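Local atomic coordinates of putative glycoside hydrolase (Bacteroides ovatus, PDB entry 4ONZ), a protein that is of unknown function but is a putative glycoside hydrolase, probably with a five-bladed beta-propeller fold. Residues V133-L146 with F172-T184. Numbering follows the deposited sequence.
Sequences VMLYTAWNRKKARL and FNNLFCKSGSILT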
ATOM      1  N   VAL A 133      -1.290  12.165   2.416  1.00 17.74           N
ATOM      2  CA  VAL A 133       0.063  11.732   2.743  1.00 16.25           C
ATOM      3  C   VAL A 133       0.339  10.406   2.051  1.00 16.99           C
ATOM      4  O   VAL A 133      -0.419   9.444   2.226  1.00 16.51           O
ATOM      5  CB  VAL A 133       0.245  11.556   4.267  1.00 16.93           C
ATOM      6  CG1 VAL A 133       1.687  11.173   4.585  1.00 16.19           C
ATOM      7  CG2 VAL A 133      -0.105  12.849   4.991  1.00 18.23           C
HETATM    8  N   MSE A 134       1.423  10.361   1.277  1.00 14.80           N
HETATM    9  CA  MSE A 134       1.821   9.156   0.580  1.00 14.40           C
HETATM   10  C   MSE A 134       3.093   8.613   1.165  1.00 15.36           C
HETATM   11  O   MSE A 134       4.088   9.333   1.304  1.00 14.12           O
HETATM   12  CB  MSE A 134       2.043   9.408  -0.906  1.00 14.19           C
HETATM   13  CG  MSE A 134       2.520   8.152  -1.643  1.00 14.72           C
HETATM   14 SE   MSE A 134       3.057   8.637  -3.461  0.75 12.43          SE
HETATM   15  CE  MSE A 134       1.316   9.046  -4.244  1.00 15.17           C
ATOM     16  N   LEU A 135       3.037   7.339   1.541  1.00 13.94           N
ATOM     17  CA  LEU A 135       4.204   6.566   1.956  1.00 13.90           C
ATOM     18  C   LEU A 135       4.488   5.662   0.764  1.00 13.53           C
ATOM     19  O   LEU A 135       3.592   4.938   0.312  1.00 13.31           O
ATOM     20  CB  LEU A 135       3.935   5.727   3.201  1.00 15.04           C
ATOM     21  CG  LEU A 135       4.140   6.381   4.571  1.00 16.76           C
ATOM     22  CD1 LEU A 135       5.614   6.510   4.900  1.00 15.38           C
ATOM     23  CD2 LEU A 135       3.463   7.738   4.653  1.00 18.88           C
ATOM     24  N   TYR A 136       5.713   5.728   0.257  1.00 12.59           N
ATOM     25  CA  TYR A 136       6.131   4.970  -0.903  1.00 14.23           C
ATOM     26  C   TYR A 136       7.596   4.537  -0.763  1.00 14.02           C
ATOM     27  O   TYR A 136       8.283   4.891   0.187  1.00 15.93           O
ATOM     28  CB  TYR A 136       5.928   5.811  -2.191  1.00 13.81           C
ATOM     29  CG  TYR A 136       6.842   7.016  -2.328  1.00 14.68           C
ATOM     30  CD1 TYR A 136       6.546   8.229  -1.702  1.00 13.64           C
ATOM     31  CD2 TYR A 136       8.003   6.946  -3.085  1.00 14.12           C
ATOM     32  CE1 TYR A 136       7.396   9.328  -1.835  1.00 16.03           C
ATOM     33  CE2 TYR A 136       8.840   8.043  -3.236  1.00 14.93           C
ATOM     34  CZ  TYR A 136       8.539   9.228  -2.603  1.00 15.63           C
ATOM     35  OH  TYR A 136       9.385  10.311  -2.747  1.00 18.39           O
ATOM     36  N   THR A 137       8.071   3.759  -1.719  1.00 13.50           N
ATOM     37  CA  THR A 137       9.447   3.295  -1.688  1.00 13.59           C
ATOM     38  C   THR A 137      10.285   4.073  -2.692  1.00 13.47           C
ATOM     39  O   THR A 137       9.934   4.120  -3.873  1.00 15.80           O
ATOM     40  CB  THR A 137       9.509   1.811  -2.080  1.00 13.67           C
ATOM     41  OG1 THR A 137       8.617   1.062  -1.252  1.00 16.14           O
ATOM     42  CG2 THR A 137      10.929   1.260  -1.955  1.00 15.45           C
ATOM     43  N   ALA A 138      11.364   4.699  -2.216  1.00 12.76           N
ATOM     44  CA  ALA A 138      12.336   5.377  -3.081  1.00 13.45           C
ATOM     45  C   ALA A 138      13.410   4.334  -3.378  1.00 14.87           C
ATOM     46  O   ALA A 138      13.927   3.692  -2.460  1.00 15.85           O
ATOM     47  CB  ALA A 138      12.941   6.579  -2.378  1.00 14.22           C
ATOM     48  N   TRP A 139      13.724   4.148  -4.654  1.00 14.85           N
ATOM     49  CA  TRP A 139      14.668   3.119  -5.080  1.00 15.53           C
ATOM     50  C   TRP A 139      15.816   3.735  -5.858  1.00 16.86           C
ATOM     51  O   TRP A 139      15.615   4.268  -6.943  1.00 17.06           O
ATOM     52  CB  TRP A 139      13.907   2.092  -5.925  1.00 16.90           C
ATOM     53  CG  TRP A 139      14.653   0.924  -6.494  1.00 18.22           C
ATOM     54  CD1 TRP A 139      14.550   0.442  -7.770  1.00 20.64           C
ATOM     55  CD2 TRP A 139      15.594   0.069  -5.821  1.00 19.07           C
ATOM     56  NE1 TRP A 139      15.352  -0.658  -7.928  1.00 22.78           N
ATOM     57  CE2 TRP A 139      16.010  -0.905  -6.753  1.00 21.92           C
ATOM     58  CE3 TRP A 139      16.107   0.022  -4.522  1.00 20.55           C
ATOM     59  CZ2 TRP A 139      16.920  -1.917  -6.426  1.00 23.38           C
ATOM     60  CZ3 TRP A 139      17.022  -0.979  -4.201  1.00 22.64           C
ATOM     61  CH2 TRP A 139      17.422  -1.931  -5.153  1.00 24.04           C
ATOM     62  N   ASN A 140      17.020   3.652  -5.298  1.00 16.60           N
ATOM     63  CA  ASN A 140      18.219   4.200  -5.949  1.00 18.51           C
ATOM     64  C   ASN A 140      19.165   3.097  -6.426  1.00 20.42           C
ATOM     65  O   ASN A 140      20.332   3.362  -6.730  1.00 20.86           O
ATOM     66  CB  ASN A 140      18.947   5.146  -4.985  1.00 19.42           C
ATOM     67  CG  ASN A 140      19.519   4.435  -3.770  1.00 19.67           C
ATOM     68  OD1 ASN A 140      19.461   3.205  -3.657  1.00 19.02           O
ATOM     69  ND2 ASN A 140      20.078   5.211  -2.847  1.00 22.94           N
ATOM     70  N   ARG A 141      18.617   1.881  -6.477  1.00 22.24           N
ATOM     71  CA  ARG A 141      19.333   0.652  -6.865  0.50 22.36           C
ATOM     72  C   ARG A 141      20.377   0.187  -5.847  1.00 23.12           C
ATOM     73  O   ARG A 141      21.101  -0.767  -6.102  1.00 22.28           O
ATOM     74  CB  ARG A 141      19.944   0.742  -8.269  0.50 23.51           C
ATOM     75  CG  ARG A 141      18.922   1.053  -9.343  0.50 23.19           C
ATOM     76  CD  ARG A 141      19.413   0.652 -10.722  0.50 25.29           C
ATOM     77  NE  ARG A 141      18.615   1.275 -11.770  0.50 24.81           N
ATOM     78  CZ  ARG A 141      17.331   1.012 -11.980  0.50 25.27           C
ATOM     79  NH1 ARG A 141      16.687   0.153 -11.206  0.50 26.44           N
ATOM     80  NH2 ARG A 141      16.687   1.633 -12.955  0.50 26.42           N
ATOM     81  N   LYS A 142      20.457   0.876  -4.709  1.00 21.35           N
ATOM     82  CA  LYS A 142      21.338   0.471  -3.613  0.60 22.26           C
ATOM     83  C   LYS A 142      20.456   0.014  -2.440  1.00 21.98           C
ATOM     84  O   LYS A 142      20.605  -1.101  -1.952  1.00 22.38           O
ATOM     85  CB  LYS A 142      22.307   1.595  -3.215  0.60 22.68           C
ATOM     86  CG  LYS A 142      23.366   1.865  -4.284  0.60 24.14           C
ATOM     87  CD  LYS A 142      24.400   2.903  -3.869  0.60 24.19           C
ATOM     88  CE  LYS A 142      25.533   2.981  -4.888  0.60 24.49           C
ATOM     89  NZ  LYS A 142      26.578   3.971  -4.513  0.60 25.12           N
ATOM     90  N   LYS A 143      19.531   0.876  -2.015  1.00 21.63           N
ATOM     91  CA  LYS A 143      18.589   0.569  -0.936  0.50 20.88           C
ATOM     92  C   LYS A 143      17.178   1.030  -1.311  1.00 19.35           C
ATOM     93  O   LYS A 143      17.000   2.085  -1.919  1.00 19.11           O
ATOM     94  CB  LYS A 143      19.012   1.257   0.370  0.50 21.98           C
ATOM     95  CG  LYS A 143      20.248   0.684   1.055  0.50 23.55           C
ATOM     96  CD  LYS A 143      19.966  -0.664   1.703  0.50 24.51           C
ATOM     97  CE  LYS A 143      21.187  -1.239   2.410  0.50 25.96           C
ATOM     98  NZ  LYS A 143      21.567  -0.510   3.652  0.50 25.64           N
ATOM     99  N   ALA A 144      16.184   0.223  -0.956  1.00 17.91           N
ATOM    100  CA  ALA A 144      14.783   0.561  -1.147  1.00 17.85           C
ATOM    101  C   ALA A 144      14.439   1.151   0.228  1.00 16.20           C
ATOM    102  O   ALA A 144      14.676   0.496   1.262  1.00 16.55           O
ATOM    103  CB  ALA A 144      13.966  -0.673  -1.437  1.00 19.01           C
ATOM    104  N   ARG A 145      13.935   2.386   0.253  1.00 14.49           N
ATOM    105  CA  ARG A 145      13.692   3.087   1.522  1.00 14.69           C
ATOM    106  C   ARG A 145      12.355   3.825   1.553  1.00 14.54           C
ATOM    107  O   ARG A 145      11.968   4.463   0.588  1.00 13.61           O
ATOM    108  CB  ARG A 145      14.847   4.073   1.810  1.00 15.60           C
ATOM    109  CG  ARG A 145      16.231   3.419   1.914  1.00 16.56           C
ATOM    110  CD  ARG A 145      17.349   4.428   2.159  1.00 16.63           C
ATOM    111  NE  ARG A 145      17.643   5.195   0.951  1.00 17.58           N
ATOM    112  CZ  ARG A 145      18.556   6.155   0.867  1.00 18.21           C
ATOM    113  NH1 ARG A 145      19.275   6.507   1.928  1.00 18.92           N
ATOM    114  NH2 ARG A 145      18.742   6.775  -0.295  1.00 20.59           N
ATOM    115  N   LEU A 146      11.656   3.702   2.677  1.00 14.64           N
ATOM    116  CA  LEU A 146      10.359   4.326   2.847  0.50 14.66           C
ATOM    117  C   LEU A 146      10.489   5.857   2.796  1.00 15.72           C
ATOM    118  O   LEU A 146      11.307   6.448   3.519  1.00 15.74           O
ATOM    119  CB  LEU A 146       9.741   3.855   4.159  0.50 14.25           C
ATOM    120  CG  LEU A 146       8.271   4.157   4.409  0.50 13.13           C
ATOM    121  CD1 LEU A 146       7.374   3.579   3.320  0.50 12.64           C
ATOM    122  CD2 LEU A 146       7.884   3.594   5.767  0.50 13.30           C
ATOM    123  N   PHE A 172      18.250   4.871  11.098  1.00 17.94           N
ATOM    124  CA  PHE A 172      17.667   4.079  10.017  1.00 17.60           C
ATOM    125  C   PHE A 172      17.581   4.792   8.682  1.00 18.10           C
ATOM    126  O   PHE A 172      16.776   4.397   7.829  1.00 16.85           O
ATOM    127  CB  PHE A 172      16.272   3.613  10.441  1.00 17.40           C
ATOM    128  CG  PHE A 172      16.269   2.823  11.716  1.00 18.25           C
ATOM    129  CD1 PHE A 172      16.765   1.524  11.738  1.00 19.68           C
ATOM    130  CD2 PHE A 172      15.752   3.360  12.886  1.00 18.39           C
ATOM    131  CE1 PHE A 172      16.754   0.781  12.914  1.00 20.20           C
ATOM    132  CE2 PHE A 172      15.733   2.625  14.054  1.00 20.20           C
ATOM    133  CZ  PHE A 172      16.239   1.336  14.069  1.00 20.29           C
ATOM    134  N   ASN A 173      18.439   5.789   8.465  1.00 18.63           N
ATOM    135  CA  ASN A 173      18.397   6.556   7.213  1.00 19.01           C
ATOM    136  C   ASN A 173      18.936   5.792   5.992  1.00 18.49           C
ATOM    137  O   ASN A 173      18.825   6.280   4.871  1.00 18.95           O
ATOM    138  CB  ASN A 173      19.034   7.956   7.365  1.00 21.11           C
ATOM    139  CG  ASN A 173      20.552   7.938   7.456  1.00 23.75           C
ATOM    140  OD1 ASN A 173      21.209   6.904   7.301  1.00 23.58           O
ATOM    141  ND2 ASN A 173      21.123   9.116   7.704  1.00 28.60           N
ATOM    142  N   ASN A 174      19.528   4.611   6.200  1.00 18.65           N
ATOM    143  CA  ASN A 174      19.928   3.771   5.069  1.00 18.91           C
ATOM    144  C   ASN A 174      19.437   2.331   5.239  1.00 18.66           C
ATOM    145  O   ASN A 174      19.966   1.388   4.624  1.00 18.85           O
ATOM    146  CB  ASN A 174      21.434   3.835   4.759  1.00 21.02           C
ATOM    147  CG  ASN A 174      21.733   3.528   3.298  1.00 23.03           C
ATOM    148  OD1 ASN A 174      20.931   3.850   2.413  1.00 21.87           O
ATOM    149  ND2 ASN A 174      22.895   2.933   3.029  1.00 24.97           N
ATOM    150  N   LEU A 175      18.391   2.184   6.051  1.00 17.16           N
ATOM    151  CA  LEU A 175      17.720   0.916   6.255  1.00 17.61           C
ATOM    152  C   LEU A 175      16.863   0.582   5.028  1.00 17.21           C
ATOM    153  O   LEU A 175      16.066   1.422   4.576  1.00 16.64           O
ATOM    154  CB  LEU A 175      16.766   1.006   7.464  1.00 18.63           C
ATOM    155  CG  LEU A 175      15.897  -0.235   7.725  1.00 19.35           C
ATOM    156  CD1 LEU A 175      16.755  -1.404   8.193  1.00 20.13           C
ATOM    157  CD2 LEU A 175      14.782   0.036   8.725  1.00 19.76           C
ATOM    158  N   PHE A 176      17.005  -0.639   4.512  1.00 17.65           N
ATOM    159  CA  PHE A 176      16.147  -1.151   3.438  1.00 16.68           C
ATOM    160  C   PHE A 176      14.767  -1.362   4.078  1.00 17.14           C
ATOM    161  O   PHE A 176      14.623  -2.133   5.025  1.00 17.53           O
ATOM    162  CB  PHE A 176      16.712  -2.472   2.909  1.00 20.22           C
ATOM    163  CG  PHE A 176      16.078  -2.965   1.635  1.00 20.29           C
ATOM    164  CD1 PHE A 176      14.795  -3.496   1.637  1.00 20.81           C
ATOM    165  CD2 PHE A 176      16.805  -2.965   0.438  1.00 22.91           C
ATOM    166  CE1 PHE A 176      14.224  -3.970   0.464  1.00 21.29           C
ATOM    167  CE2 PHE A 176      16.248  -3.452  -0.732  1.00 22.60           C
ATOM    168  CZ  PHE A 176      14.947  -3.946  -0.718  1.00 22.76           C
ATOM    169  N   CYS A 177      13.759  -0.649   3.585  1.00 16.60           N
ATOM    170  CA  CYS A 177      12.416  -0.726   4.142  1.00 17.30           C
ATOM    171  C   CYS A 177      11.376  -0.221   3.151  1.00 17.34           C
ATOM    172  O   CYS A 177      11.683   0.541   2.229  1.00 15.45           O
ATOM    173  CB  CYS A 177      12.317   0.049   5.465  1.00 17.78           C
ATOM    174  SG  CYS A 177      12.795   1.791   5.389  1.00 16.32           S
ATOM    175  N   LYS A 178      10.145  -0.670   3.352  1.00 17.91           N
ATOM    176  CA  LYS A 178       9.037  -0.329   2.472  1.00 18.60           C
ATOM    177  C   LYS A 178       7.702  -0.657   3.133  1.00 18.63           C
ATOM    178  O   LYS A 178       7.675  -1.259   4.210  1.00 17.68           O
ATOM    179  CB  LYS A 178       9.147  -1.118   1.167  1.00 20.26           C
ATOM    180  CG  LYS A 178       9.199  -2.623   1.348  1.00 21.24           C
ATOM    181  CD  LYS A 178       9.266  -3.390   0.036  1.00 24.21           C
ATOM    182  CE  LYS A 178      10.487  -3.050  -0.794  1.00 23.04           C
ATOM    183  NZ  LYS A 178      10.505  -3.896  -2.015  1.00 24.18           N
ATOM    184  N   SER A 179       6.624  -0.221   2.478  1.00 15.66           N
ATOM    185  CA  SER A 179       5.246  -0.540   2.851  1.00 16.00           C
ATOM    186  C   SER A 179       4.769   0.056   4.173  1.00 17.29           C
ATOM    187  O   SER A 179       4.776  -0.617   5.217  1.00 16.44           O
ATOM    188  CB  SER A 179       5.058  -2.055   2.826  1.00 17.01           C
ATOM    189  OG  SER A 179       5.603  -2.603   1.622  1.00 17.90           O
ATOM    190  N   GLY A 180       4.337   1.313   4.114  1.00 15.55           N
ATOM    191  CA  GLY A 180       3.851   2.038   5.296  1.00 16.22           C
ATOM    192  C   GLY A 180       2.341   2.200   5.327  1.00 17.14           C
ATOM    193  O   GLY A 180       1.773   2.800   4.422  1.00 19.23           O
ATOM    194  N   SER A 181       1.703   1.676   6.378  1.00 17.08           N
ATOM    195  CA  SER A 181       0.240   1.731   6.536  1.00 17.04           C
ATOM    196  C   SER A 181      -0.208   2.601   7.716  1.00 17.13           C
ATOM    197  O   SER A 181      -0.265   2.150   8.876  1.00 16.67           O
ATOM    198  CB  SER A 181      -0.318   0.324   6.704  1.00 17.59           C
ATOM    199  OG  SER A 181      -0.009  -0.451   5.577  1.00 18.48           O
ATOM    200  N   ILE A 182      -0.544   3.847   7.410  1.00 16.44           N
ATOM    201  CA  ILE A 182      -0.970   4.803   8.424  1.00 17.16           C
ATOM    202  C   ILE A 182      -2.327   4.380   8.995  1.00 17.96           C
ATOM    203  O   ILE A 182      -3.133   3.786   8.283  1.00 17.88           O
ATOM    204  CB  ILE A 182      -1.049   6.223   7.839  1.00 16.48           C
ATOM    205  CG1 ILE A 182       0.332   6.660   7.352  1.00 18.27           C
ATOM    206  CG2 ILE A 182      -1.567   7.196   8.883  1.00 17.67           C
ATOM    207  CD1 ILE A 182       0.336   7.978   6.618  1.00 17.52           C
ATOM    208  N   LEU A 183      -2.534   4.631  10.286  1.00 17.89           N
ATOM    209  CA  LEU A 183      -3.804   4.309  10.940  1.00 19.25           C
ATOM    210  C   LEU A 183      -4.885   5.306  10.503  1.00 18.97           C
ATOM    211  O   LEU A 183      -4.656   6.520  10.503  1.00 17.65           O
ATOM    212  CB  LEU A 183      -3.670   4.330  12.467  1.00 18.99           C
ATOM    213  CG  LEU A 183      -4.950   4.004  13.252  1.00 20.38           C
ATOM    214  CD1 LEU A 183      -5.459   2.617  12.902  1.00 21.83           C
ATOM    215  CD2 LEU A 183      -4.693   4.114  14.739  1.00 21.99           C
ATOM    216  N   THR A 184      -6.050   4.769  10.132  1.00 20.01           N
ATOM    217  CA  THR A 184      -7.201   5.557   9.709  1.00 19.55           C
ATOM    218  C   THR A 184      -8.475   5.064  10.402  1.00 22.85           C
ATOM    219  O   THR A 184      -8.487   4.004  11.054  1.00 21.89           O
ATOM    220  CB  THR A 184      -7.445   5.479   8.183  1.00 19.05           C
ATOM    221  OG1 THR A 184      -7.833   4.144   7.825  1.00 19.54           O
ATOM    222  CG2 THR A 184      -6.200   5.891   7.378  1.00 19.77           C
TER
HETATM  223  O   HOH W   1       4.242   2.427   1.502  1.00 12.47           O
HETATM  224  O   HOH W   2       6.307   1.357  -0.147  1.00 14.16           O
HETATM  225  O   HOH W   3      21.265   3.993  -0.483  1.00 23.40           O
HETATM  226  O   HOH W   4      19.294  -2.345   5.330  1.00 21.90           O
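Ala144 and Phe176 meet where one blade of the probable beta-propeller faces the loop that leads into the next and that blade's strand 180-184. The methyl CB of Ala144 lies over one face of the Phe176 ring, offset toward its rim, in a CH-pi contact 3.7 Å from the ring centroid. Phe176 reaches it with CG anti to the backbone N (chi1 -169°), while Lys143 CD comes up at the ring edge. The backbones are joined beside this pair: Cys177 N donates to Ala144 O (2.7 Å), which also receives a CA-H...O contact from Phe176. The Leu146 N-H points almost straight at Cys177 SG, 3.5 Å from N and 175° at the hydrogen.

Around the beta turn 172-175, two cations use backbone carbonyls. In one of its two modelled conformers Lys143, bent at chi2 and chi4, brings NZ within 2.7 Å of Asn174 O, nearly along the C=O axis. Arg145 NH1 donates to Asn173 O at 3.0 Å, lying in the carbonyl plane. Asn140 OD1 shapes the hairpin from which both cations extend: it accepts from Lys142 N, an Asx turn, and from Lys143 N, which extends this to an Asx motif, while its ND2 and Asn174 OD1 share a water.

Farther along the two segments, strands 133-139 and 180-184 run nearly antiparallel (163°), but a water bridges them, joining Gly180 N to Leu135 O, the latter bond weak; another links Thr137 OG1 to Ser179 N, just before the second strand. Ser179 OG is hydrogen-bonded to Glu247 OE2 of strand 245-255. Met202 of strand 200-204 packs on both Leu135 and Leu146. At the far end from the turn, Ile182 crosses Leu135 and Val133 at about right angles, its CD1 tip 3.7 Å from Leu135 CD2 and 4.0 Å from Val133 CG1.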